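Local coordinates for protein putative mannose-6-phosphate isomerase YvyI (PDB 1QWR) that probably catalyses the zinc-dependent interconversion of D-mannose 6-phosphate and D-fructose 6-phosphate, at residues E119-I124 with V184-Q189; E40-S45 with L86-D91; G165-V170 with K243-G248; F251-W256 with T313-H318. All blocks are in the same frame, centred on the assembly; numbering follows the deposited sequence.

Interaction 1 holds the zinc ligand Glu-119 and is centred about 4 Å from the centre of the molecule; the other three contacts spread from it through neighbouring strands. Interaction 2, centred about 9 Å away, joins it through strands 182-189 and 85-92, where Gln-188 O and Leu-86 N lie 2.8 Å apart. Interaction 3, also about 9 Å from interaction 1 between centres, continues the pairing on the other edge of strand 119-126, with Glu-119 O 2.7 Å from Val-170 N. Interaction 4 lies in the cupin domain with strand 240-247 of interaction 3 beside it; Cys-120 SG meets Phe-251 CE1 at 3.5 Å. Interactions 2 and 3 do not touch, their centres being about 17 Å apart.

Interaction 1. Residues E119-I124 with V184-Q189; sequences ECWYII and VLETQQ. With ZN (zinc ion), chain E.
Trp-121 and Glu-186 lie side by side on one face of an antiparallel strand pair, the indole NE1 donating to Glu-186 OE2 at 2.9 Å. The acceptor sits close to the ring plane and uses its anti lone pair, the one turned from OE1. With carboxylate and indole nearly coplanar, 27° apart, the bond helps to fix the rotation of both groups. Glu-186 gets there with CG opposite its backbone N (chi1 -172°) and an extended chain, its CG passing 3.5 Å from Trp-121 CD1. The carboxylate of Glu-119 crosses nearby, its OE1 3.5 Å from Glu-186 OE2, two acceptors that share no bond. In Glu-119, CG is wedged between backbone N and carbonyl carbon (chi1 59°), and from there the extended chain carries OE2 to the zinc ion at 2.5 Å. A water 2.6 Å from the metal, together with His-101 and His-176, makes up the rest of the site. Glu-119 CB rests against Gln-188 CB at 3.4 Å. Farther along this face Val-184 splits its branches, CG1 meeting Trp-121 CB at 3.7 Å and CG2 meeting Ile-123 CD1. On the reverse face Cys-120 SG touches Thr-187 CB at 3.8 Å, while the Tyr-122 ring leads away and its OH bonds Lys-255 NZ. Cys-120 with Thr-187 and Tyr-122 with Leu-185 form hydrogen-bonded pairs, two backbone bonds each. This is the strand pairing of a cupin barrel whose inward-facing side chains build a metal site, here the zinc centre of a type 1 phosphomannose isomerase.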
# COMPACT_ATOMS: atom_id res chain seq x y z
N GLU A 119 3.36 -5.86 -4.34
CA GLU A 119 2.74 -5.12 -3.25
C GLU A 119 2.39 -6.05 -2.09
O GLU A 119 2.63 -7.25 -2.15
CB GLU A 119 1.45 -4.46 -3.76
CG GLU A 119 0.47 -5.51 -4.30
CD GLU A 119 -0.79 -4.92 -4.87
OE1 GLU A 119 -0.79 -3.74 -5.24
OE2 GLU A 119 -1.80 -5.66 -4.94
N CYS A 120 1.84 -5.48 -1.03
CA CYS A 120 1.44 -6.28 0.11
C CYS A 120 0.29 -5.58 0.84
O CYS A 120 0.07 -4.36 0.70
CB CYS A 120 2.64 -6.53 1.03
SG CYS A 120 3.23 -5.02 1.85
N TRP A 121 -0.47 -6.38 1.58
CA TRP A 121 -1.63 -5.88 2.28
C TRP A 121 -1.61 -6.18 3.76
O TRP A 121 -1.34 -7.31 4.17
CB TRP A 121 -2.92 -6.52 1.74
CG TRP A 121 -3.17 -6.32 0.31
CD1 TRP A 121 -2.97 -5.19 -0.41
CD2 TRP A 121 -3.73 -7.29 -0.59
NE1 TRP A 121 -3.37 -5.38 -1.71
CE2 TRP A 121 -3.84 -6.67 -1.85
CE3 TRP A 121 -4.15 -8.62 -0.44
CZ2 TRP A 121 -4.35 -7.33 -2.96
CZ3 TRP A 121 -4.67 -9.28 -1.56
CH2 TRP A 121 -4.76 -8.64 -2.80
N TYR A 122 -1.88 -5.15 4.56
CA TYR A 122 -2.02 -5.35 5.99
C TYR A 122 -3.50 -5.08 6.19
O TYR A 122 -3.99 -4.00 5.86
CB TYR A 122 -1.23 -4.35 6.83
CG TYR A 122 -1.61 -4.45 8.28
CD1 TYR A 122 -1.20 -5.55 9.04
CD2 TYR A 122 -2.44 -3.49 8.89
CE1 TYR A 122 -1.63 -5.70 10.37
CE2 TYR A 122 -2.87 -3.64 10.22
CZ TYR A 122 -2.46 -4.75 10.95
OH TYR A 122 -2.93 -4.96 12.24
N ILE A 123 -4.22 -6.06 6.73
CA ILE A 123 -5.64 -5.89 6.94
C ILE A 123 -5.89 -5.16 8.27
O ILE A 123 -5.75 -5.74 9.35
CB ILE A 123 -6.36 -7.25 6.97
CG1 ILE A 123 -6.01 -8.06 5.71
CG2 ILE A 123 -7.88 -7.04 7.12
CD1 ILE A 123 -6.40 -7.38 4.36
N ILE A 124 -6.26 -3.89 8.19
CA ILE A 124 -6.51 -3.12 9.39
C ILE A 124 -7.80 -3.63 10.04
O ILE A 124 -7.83 -3.90 11.24
CB ILE A 124 -6.66 -1.61 9.09
CG1 ILE A 124 -5.37 -1.05 8.48
CG2 ILE A 124 -6.94 -0.86 10.39
CD1 ILE A 124 -5.55 0.30 7.75
N VAL A 184 -7.77 -1.63 4.25
CA VAL A 184 -6.38 -2.06 4.08
C VAL A 184 -5.29 -1.00 3.96
O VAL A 184 -5.53 0.05 3.37
CB VAL A 184 -6.31 -2.93 2.78
CG1 VAL A 184 -4.90 -3.52 2.56
CG2 VAL A 184 -7.34 -4.02 2.84
N LEU A 185 -4.12 -1.30 4.51
CA LEU A 185 -2.95 -0.43 4.34
C LEU A 185 -2.12 -1.24 3.31
O LEU A 185 -1.57 -2.31 3.62
CB LEU A 185 -2.17 -0.23 5.65
CG LEU A 185 -1.00 0.79 5.68
CD1 LEU A 185 0.10 0.36 4.74
CD2 LEU A 185 -1.50 2.16 5.30
N GLU A 186 -2.04 -0.70 2.08
CA GLU A 186 -1.35 -1.34 0.98
C GLU A 186 -0.02 -0.67 0.68
O GLU A 186 0.04 0.53 0.40
CB GLU A 186 -2.25 -1.26 -0.26
CG GLU A 186 -1.77 -2.05 -1.48
CD GLU A 186 -2.72 -1.87 -2.63
OE1 GLU A 186 -2.87 -0.71 -3.08
OE2 GLU A 186 -3.35 -2.86 -3.08
N THR A 187 1.06 -1.44 0.76
CA THR A 187 2.38 -0.88 0.47
C THR A 187 2.78 -1.51 -0.86
O THR A 187 2.72 -2.71 -1.02
CB THR A 187 3.38 -1.20 1.60
OG1 THR A 187 2.90 -0.63 2.83
CG2 THR A 187 4.76 -0.58 1.30
N GLN A 188 3.15 -0.68 -1.84
CA GLN A 188 3.47 -1.22 -3.17
C GLN A 188 4.61 -0.44 -3.84
O GLN A 188 5.08 0.57 -3.32
CB GLN A 188 2.20 -1.15 -4.02
CG GLN A 188 1.74 0.29 -4.35
CD GLN A 188 0.23 0.48 -4.19
OE1 GLN A 188 -0.28 0.68 -3.07
NE2 GLN A 188 -0.49 0.42 -5.29
N GLN A 189 5.09 -0.93 -4.99
CA GLN A 189 6.11 -0.18 -5.71
C GLN A 189 5.34 1.02 -6.25
O GLN A 189 4.12 0.96 -6.40
CB GLN A 189 6.64 -0.95 -6.91
CG GLN A 189 7.40 -2.20 -6.54
CD GLN A 189 7.97 -2.86 -7.76
OE1 GLN A 189 8.99 -2.43 -8.31
NE2 GLN A 189 7.30 -3.90 -8.23
ZN ZN E . -3.64 -4.87 -6.45
O HOH W 1 -2.74 -2.44 -6.26

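Interaction 2. Residues E40-S45 with L86-D91; sequences ECWAIS and LTKLLD
Lys-88 runs alongside the indole of Trp-42 and lays its CE over one face, 3.8 Å from the centroid of the five-membered ring, a CH-pi contact displaced toward the rim. Its chain, extended beyond CG, then brings NZ to Glu-40 OE1 at 2.9 Å, a salt bridge in which NZ comes from above the carboxylate plane. The same OE1 accepts from Trp-42 NE1 at 2.7 Å, nearly in the ring plane and on the anti lone pair. Two donors thus grip one buried oxygen and hold indole, ammonium and carboxylate together; Lys-16 adds a cation-pi contact to the indole. An alanine in place of Glu-40 would probably leave both Lys-88 NZ and Trp-42 NE1 without this acceptor and open a gap beside Leu-90 CD2, which now packs on Glu-40 CG at 3.7 Å. On the reverse face Ile-44 CD1 lies against Thr-87 CB, also at 3.7 Å. A water donates to Ile-44 O and also bonds Thr-87 OG1. Thr-87 O receives both Ala-43 N at 2.9 Å and Ile-44 N at 3.2 Å, and the register slips by one residue: a classic beta bulge within the antiparallel strands of the cupin-type catalytic domain.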
# COMPACT_ATOMS: atom_id res chain seq x y z
N GLU A 40 -9.63 4.96 -2.57
CA GLU A 40 -8.21 5.00 -2.21
C GLU A 40 -7.69 6.33 -1.67
O GLU A 40 -8.09 7.40 -2.11
CB GLU A 40 -7.34 4.62 -3.42
CG GLU A 40 -7.82 3.38 -4.21
CD GLU A 40 -6.80 2.86 -5.25
OE1 GLU A 40 -5.89 3.62 -5.66
OE2 GLU A 40 -6.93 1.69 -5.67
N CYS A 41 -6.82 6.22 -0.67
CA CYS A 41 -6.12 7.36 -0.13
C CYS A 41 -4.65 7.06 -0.50
O CYS A 41 -4.08 6.10 -0.01
CB CYS A 41 -6.22 7.42 1.39
SG CYS A 41 -5.13 8.68 2.12
N TRP A 42 -4.08 7.85 -1.41
CA TRP A 42 -2.67 7.73 -1.80
C TRP A 42 -2.00 8.56 -0.70
O TRP A 42 -1.96 9.79 -0.74
CB TRP A 42 -2.48 8.32 -3.21
CG TRP A 42 -3.11 7.43 -4.27
CD1 TRP A 42 -4.13 6.54 -4.10
CD2 TRP A 42 -2.75 7.35 -5.66
NE1 TRP A 42 -4.43 5.91 -5.30
CE2 TRP A 42 -3.59 6.39 -6.27
CE3 TRP A 42 -1.79 8.01 -6.44
CZ2 TRP A 42 -3.50 6.07 -7.63
CZ3 TRP A 42 -1.69 7.69 -7.80
CH2 TRP A 42 -2.55 6.73 -8.37
N ALA A 43 -1.51 7.83 0.31
CA ALA A 43 -0.95 8.37 1.56
C ALA A 43 0.50 8.82 1.53
O ALA A 43 0.84 9.89 2.03
CB ALA A 43 -1.19 7.31 2.66
N ILE A 44 1.38 7.98 1.02
CA ILE A 44 2.77 8.39 0.83
C ILE A 44 2.93 8.09 -0.66
O ILE A 44 3.02 6.94 -1.08
CB ILE A 44 3.77 7.58 1.67
CG1 ILE A 44 3.53 7.85 3.18
CG2 ILE A 44 5.21 8.03 1.32
CD1 ILE A 44 2.71 6.75 3.91
N SER A 45 2.92 9.13 -1.48
CA SER A 45 2.97 8.92 -2.91
C SER A 45 3.84 9.89 -3.67
O SER A 45 3.86 11.08 -3.36
CB SER A 45 1.54 9.04 -3.48
OG SER A 45 1.50 9.23 -4.90
N LEU A 86 4.87 3.28 -2.88
CA LEU A 86 3.59 3.96 -2.85
C LEU A 86 2.77 3.30 -1.76
O LEU A 86 2.65 2.08 -1.74
CB LEU A 86 2.90 3.85 -4.21
CG LEU A 86 1.41 4.18 -4.32
CD1 LEU A 86 1.17 5.65 -3.94
CD2 LEU A 86 0.98 3.91 -5.78
N THR A 87 2.25 4.10 -0.83
CA THR A 87 1.46 3.57 0.27
C THR A 87 0.06 4.13 0.20
O THR A 87 -0.12 5.35 0.10
CB THR A 87 2.07 3.96 1.62
OG1 THR A 87 3.44 3.52 1.68
CG2 THR A 87 1.29 3.34 2.76
N LYS A 88 -0.92 3.25 0.32
CA LYS A 88 -2.32 3.65 0.28
C LYS A 88 -3.15 3.05 1.41
O LYS A 88 -2.78 2.01 1.97
CB LYS A 88 -2.99 3.16 -1.00
CG LYS A 88 -2.35 3.62 -2.29
CD LYS A 88 -3.10 2.93 -3.45
CE LYS A 88 -2.43 3.16 -4.81
NZ LYS A 88 -3.27 2.51 -5.86
N LEU A 89 -4.26 3.73 1.71
CA LEU A 89 -5.28 3.24 2.63
C LEU A 89 -6.43 2.93 1.65
O LEU A 89 -6.80 3.80 0.83
CB LEU A 89 -5.72 4.31 3.63
CG LEU A 89 -4.81 4.41 4.86
CD1 LEU A 89 -5.25 5.62 5.70
CD2 LEU A 89 -4.89 3.11 5.70
N LEU A 90 -6.99 1.72 1.73
CA LEU A 90 -8.05 1.30 0.81
C LEU A 90 -9.36 1.00 1.54
O LEU A 90 -9.38 0.23 2.49
CB LEU A 90 -7.64 0.04 0.05
CG LEU A 90 -6.29 0.05 -0.65
CD1 LEU A 90 -5.99 -1.34 -1.22
CD2 LEU A 90 -6.29 1.08 -1.75
N ASP A 91 -10.44 1.63 1.07
CA ASP A 91 -11.77 1.43 1.64
C ASP A 91 -12.48 0.52 0.64
O ASP A 91 -13.08 1.01 -0.34
CB ASP A 91 -12.50 2.77 1.74
CG ASP A 91 -13.94 2.62 2.21
OD1 ASP A 91 -14.34 1.49 2.60
OD2 ASP A 91 -14.66 3.64 2.19
O HOH W 2 5.25 5.03 -0.16

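Interaction 3. Residues G165-V170 with K243-G248; sequences GDFYYV and KTFVQG
Gly-165 O accepts from a water 2.8 Å from it, and a second water, 2.9 Å from Gly-165 O, may donate there only part of the time, its protons having other acceptors to serve. Both waters link the carbonyl to Lys-243 NZ; the NZ bond to the first is weak, and the second lies 3.0 Å from NZ. The strands run nearly parallel, 11° apart, but at 8.0 Å between axes no backbone hydrogen bond joins them, and they meet mainly through side chains. Phe-167 and Phe-245 carry most of the contact. Their planes are within 4° of parallel, yet the rings are offset, centroids 4.7 Å from each other, with little of one above the other. What covers the middle of the Phe-167 ring is instead Phe-245 CB, 3.4 Å from its centroid in a CH-pi contact. Phe-167 reaches across because its CG stands opposite the backbone N (chi1 180°). Val-246 crosses at about a right angle, setting CG1 against Phe-167 CZ at 3.7 Å and CG2 against Tyr-169 CD1 at 4.1 Å. Phe-245 and Val-246 can both point toward strand 167-170 because together they face Val-253 in a classic beta bulge. The arrangement is an aromatic and aliphatic seam between strands of different parts of the fold: strand 167-170, paired with the strand that carries zinc ligand Glu-119, packs on the bulged strand 240-247 of the C-terminal cupin domain.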
# COMPACT_ATOMS: atom_id res chain seq x y z
N GLY A 165 -5.56 -7.80 11.16
CA GLY A 165 -4.23 -8.15 11.58
C GLY A 165 -3.47 -9.01 10.58
O GLY A 165 -2.25 -9.14 10.69
N ASP A 166 -4.18 -9.60 9.62
CA ASP A 166 -3.52 -10.43 8.61
C ASP A 166 -2.59 -9.64 7.68
O ASP A 166 -2.81 -8.46 7.42
CB ASP A 166 -4.56 -11.11 7.72
CG ASP A 166 -5.17 -12.36 8.34
OD1 ASP A 166 -4.75 -12.76 9.44
OD2 ASP A 166 -6.06 -12.95 7.69
N PHE A 167 -1.58 -10.32 7.15
CA PHE A 167 -0.66 -9.68 6.21
C PHE A 167 -0.49 -10.61 5.02
O PHE A 167 -0.27 -11.80 5.19
CB PHE A 167 0.72 -9.44 6.82
CG PHE A 167 1.70 -8.78 5.86
CD1 PHE A 167 1.81 -7.38 5.80
CD2 PHE A 167 2.51 -9.55 5.03
CE1 PHE A 167 2.74 -6.77 4.93
CE2 PHE A 167 3.43 -8.93 4.16
CZ PHE A 167 3.54 -7.54 4.12
N TYR A 168 -0.63 -10.05 3.81
CA TYR A 168 -0.46 -10.83 2.58
C TYR A 168 0.53 -10.17 1.64
O TYR A 168 0.43 -8.98 1.35
CB TYR A 168 -1.80 -11.00 1.85
CG TYR A 168 -2.81 -11.77 2.66
CD1 TYR A 168 -3.69 -11.12 3.51
CD2 TYR A 168 -2.80 -13.17 2.66
CE1 TYR A 168 -4.54 -11.84 4.36
CE2 TYR A 168 -3.64 -13.90 3.50
CZ TYR A 168 -4.50 -13.23 4.35
OH TYR A 168 -5.29 -13.94 5.25
N TYR A 169 1.48 -10.95 1.14
CA TYR A 169 2.47 -10.45 0.20
C TYR A 169 1.95 -10.84 -1.18
O TYR A 169 1.53 -11.99 -1.39
CB TYR A 169 3.82 -11.09 0.49
CG TYR A 169 4.93 -10.55 -0.35
CD1 TYR A 169 5.45 -9.29 -0.11
CD2 TYR A 169 5.50 -11.32 -1.37
CE1 TYR A 169 6.53 -8.80 -0.85
CE2 TYR A 169 6.57 -10.84 -2.11
CZ TYR A 169 7.08 -9.58 -1.84
OH TYR A 169 8.19 -9.13 -2.52
N VAL A 170 1.95 -9.89 -2.12
CA VAL A 170 1.41 -10.12 -3.47
C VAL A 170 2.44 -9.84 -4.55
O VAL A 170 2.51 -8.74 -5.09
CB VAL A 170 0.18 -9.23 -3.72
CG1 VAL A 170 -0.55 -9.70 -4.99
CG2 VAL A 170 -0.75 -9.26 -2.52
N LYS A 243 6.32 -6.02 14.84
CA LYS A 243 6.13 -7.23 14.04
C LYS A 243 6.75 -6.92 12.70
O LYS A 243 6.50 -5.84 12.13
CB LYS A 243 4.65 -7.55 13.87
CG LYS A 243 4.39 -8.87 13.14
CD LYS A 243 2.97 -9.31 13.47
CE LYS A 243 2.59 -10.67 12.89
NZ LYS A 243 1.21 -11.03 13.40
N THR A 244 7.59 -7.85 12.22
CA THR A 244 8.25 -7.76 10.92
C THR A 244 7.43 -8.68 10.01
O THR A 244 7.40 -9.90 10.21
CB THR A 244 9.70 -8.28 11.00
OG1 THR A 244 10.46 -7.46 11.90
CG2 THR A 244 10.36 -8.26 9.62
N PHE A 245 6.73 -8.08 9.05
CA PHE A 245 5.88 -8.87 8.15
C PHE A 245 6.65 -9.46 6.98
O PHE A 245 6.39 -10.58 6.55
CB PHE A 245 4.76 -8.01 7.58
CG PHE A 245 3.77 -7.54 8.59
CD1 PHE A 245 2.93 -8.45 9.24
CD2 PHE A 245 3.62 -6.18 8.87
CE1 PHE A 245 1.96 -8.01 10.15
CE2 PHE A 245 2.65 -5.72 9.77
CZ PHE A 245 1.82 -6.64 10.41
N VAL A 246 7.60 -8.68 6.46
CA VAL A 246 8.37 -9.13 5.32
C VAL A 246 9.58 -8.24 5.12
O VAL A 246 9.60 -7.06 5.50
CB VAL A 246 7.51 -9.12 4.00
CG1 VAL A 246 7.17 -7.66 3.59
CG2 VAL A 246 8.25 -9.84 2.89
N GLN A 247 10.62 -8.85 4.56
CA GLN A 247 11.85 -8.16 4.24
C GLN A 247 12.15 -8.66 2.85
O GLN A 247 12.90 -9.63 2.67
CB GLN A 247 12.93 -8.52 5.25
CG GLN A 247 12.61 -7.97 6.63
CD GLN A 247 13.69 -8.25 7.65
OE1 GLN A 247 14.09 -9.39 7.85
NE2 GLN A 247 14.16 -7.21 8.31
N GLY A 248 11.54 -8.02 1.86
CA GLY A 248 11.69 -8.46 0.49
C GLY A 248 12.59 -7.64 -0.41
O GLY A 248 13.25 -6.70 0.01
O HOH W 3 -0.67 -8.37 12.91
O HOH W 4 -0.27 -11.29 10.83

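Interaction 4. Residues F251-W256 with T313-H318; sequences FSVYKW and TLIVSH
Tyr-254 and His-318 make the polar side-chain contact of this strand pair: Tyr-254 OH and His-318 NE2 share a hydrogen bond of 2.9 Å in which either may be the donor. The rings meet rim to rim, planes 25° apart, with OH near the imidazole plane and neither ring over the other's face. His-318 leans toward its partner because CG lies between backbone N and carbonyl carbon (chi1 66°), and Gln-247 NE2 adds a weak bond to Tyr-254 OH. A phenylalanine in place of Tyr-254 would probably leave His-318 NE2 without this partner and its imidazole less firmly placed.

Two CH-pi contacts lie on the same face of the strands. Ser-252 CB sits over the imidazole of His-318, 4.0 Å from its centroid and toward the rim. Val-316 CG2 stands over the middle of the Trp-256 six-membered ring, 3.7 Å from the centroid, while Leu-314 CD2 approaches Trp-256 CE3 obliquely at 4.2 Å.

Further apolar contacts lie on the reverse face: Val-253 CG1 meets Ile-315 CG2 at 3.8 Å, Lys-255 CB meets Ile-315 CD1 at 3.9 Å, and Lys-255 CD lies beside Thr-313 CG2.

Backbone bonds run in pairs between Ser-252 and His-318, Tyr-254 and Val-316, and Trp-256 and Leu-314, with Tyr-254 N to Val-316 O at 2.8 Å. With Tyr-254, Trp-256 and His-318 on one face and Val-253, Lys-255, Ile-315 and Ser-317 on the other, the six bonds are those of a regular antiparallel pair, here two neighbouring strands of the C-terminal cupin domain.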
# COMPACT_ATOMS: atom_id res chain seq x y z
N PHE A 251 10.69 -4.09 -0.66
CA PHE A 251 10.38 -3.37 0.58
C PHE A 251 10.34 -4.31 1.77
O PHE A 251 10.28 -5.53 1.61
CB PHE A 251 9.01 -2.66 0.47
CG PHE A 251 7.90 -3.54 -0.09
CD1 PHE A 251 7.33 -4.56 0.69
CD2 PHE A 251 7.43 -3.34 -1.40
CE1 PHE A 251 6.30 -5.39 0.16
CE2 PHE A 251 6.40 -4.15 -1.94
CZ PHE A 251 5.84 -5.17 -1.17
N SER A 252 10.38 -3.72 2.96
CA SER A 252 10.29 -4.43 4.24
C SER A 252 9.15 -3.68 4.93
O SER A 252 9.11 -2.43 4.90
CB SER A 252 11.58 -4.29 5.06
OG SER A 252 12.68 -4.98 4.43
N VAL A 253 8.23 -4.41 5.54
CA VAL A 253 7.08 -3.79 6.19
C VAL A 253 6.96 -4.30 7.62
O VAL A 253 7.16 -5.49 7.86
CB VAL A 253 5.79 -4.11 5.41
CG1 VAL A 253 4.59 -3.34 6.04
CG2 VAL A 253 6.00 -3.69 3.94
N TYR A 254 6.58 -3.40 8.53
CA TYR A 254 6.49 -3.71 9.95
C TYR A 254 5.30 -3.05 10.62
O TYR A 254 4.73 -2.09 10.11
CB TYR A 254 7.70 -3.16 10.69
CG TYR A 254 9.02 -3.43 10.06
CD1 TYR A 254 9.90 -4.35 10.63
CD2 TYR A 254 9.42 -2.75 8.91
CE1 TYR A 254 11.13 -4.59 10.07
CE2 TYR A 254 10.66 -2.99 8.33
CZ TYR A 254 11.52 -3.92 8.93
OH TYR A 254 12.78 -4.14 8.41
N LYS A 255 4.94 -3.56 11.80
CA LYS A 255 3.88 -2.94 12.57
C LYS A 255 4.50 -2.55 13.91
O LYS A 255 5.23 -3.34 14.52
CB LYS A 255 2.71 -3.90 12.83
CG LYS A 255 1.63 -3.27 13.74
CD LYS A 255 0.27 -3.99 13.67
CE LYS A 255 0.27 -5.27 14.46
NZ LYS A 255 -1.16 -5.79 14.59
N TRP A 256 4.29 -1.30 14.32
CA TRP A 256 4.78 -0.83 15.61
C TRP A 256 3.54 -0.67 16.49
O TRP A 256 2.65 0.11 16.17
CB TRP A 256 5.44 0.55 15.55
CG TRP A 256 6.72 0.62 14.79
CD1 TRP A 256 7.49 -0.42 14.36
CD2 TRP A 256 7.43 1.81 14.46
NE1 TRP A 256 8.66 0.05 13.80
CE2 TRP A 256 8.64 1.43 13.85
CE3 TRP A 256 7.16 3.17 14.63
CZ2 TRP A 256 9.59 2.36 13.40
CZ3 TRP A 256 8.11 4.11 14.19
CH2 TRP A 256 9.31 3.69 13.58
N THR A 313 -0.68 2.73 16.91
CA THR A 313 -0.22 1.64 16.06
C THR A 313 0.17 2.24 14.72
O THR A 313 -0.62 2.99 14.13
CB THR A 313 -1.35 0.64 15.82
OG1 THR A 313 -1.86 0.21 17.08
CG2 THR A 313 -0.85 -0.57 14.98
N LEU A 314 1.38 1.94 14.26
CA LEU A 314 1.83 2.44 12.96
C LEU A 314 2.25 1.29 12.07
O LEU A 314 2.68 0.26 12.56
CB LEU A 314 3.04 3.36 13.10
CG LEU A 314 2.86 4.70 13.82
CD1 LEU A 314 2.95 4.49 15.34
CD2 LEU A 314 3.96 5.65 13.35
N ILE A 315 2.11 1.45 10.76
CA ILE A 315 2.60 0.46 9.80
C ILE A 315 3.74 1.27 9.18
O ILE A 315 3.55 2.43 8.75
CB ILE A 315 1.58 0.10 8.71
CG1 ILE A 315 0.42 -0.69 9.33
CG2 ILE A 315 2.27 -0.75 7.63
CD1 ILE A 315 0.86 -1.98 10.05
N VAL A 316 4.92 0.67 9.16
CA VAL A 316 6.12 1.34 8.66
C VAL A 316 6.81 0.49 7.61
O VAL A 316 6.78 -0.76 7.68
CB VAL A 316 7.09 1.60 9.85
CG1 VAL A 316 8.35 2.29 9.37
CG2 VAL A 316 6.39 2.42 10.94
N SER A 317 7.42 1.16 6.64
CA SER A 317 8.14 0.46 5.58
C SER A 317 9.41 1.20 5.15
O SER A 317 9.61 2.38 5.48
CB SER A 317 7.23 0.25 4.35
OG SER A 317 6.89 1.50 3.71
N HIS A 318 10.30 0.48 4.49
CA HIS A 318 11.53 1.07 3.98
C HIS A 318 12.02 0.16 2.87
O HIS A 318 11.48 -0.94 2.69
CB HIS A 318 12.58 1.25 5.10
CG HIS A 318 13.10 -0.04 5.67
ND1 HIS A 318 14.01 -0.83 5.01
CD2 HIS A 318 12.88 -0.64 6.87
CE1 HIS A 318 14.34 -1.86 5.78
NE2 HIS A 318 13.66 -1.77 6.91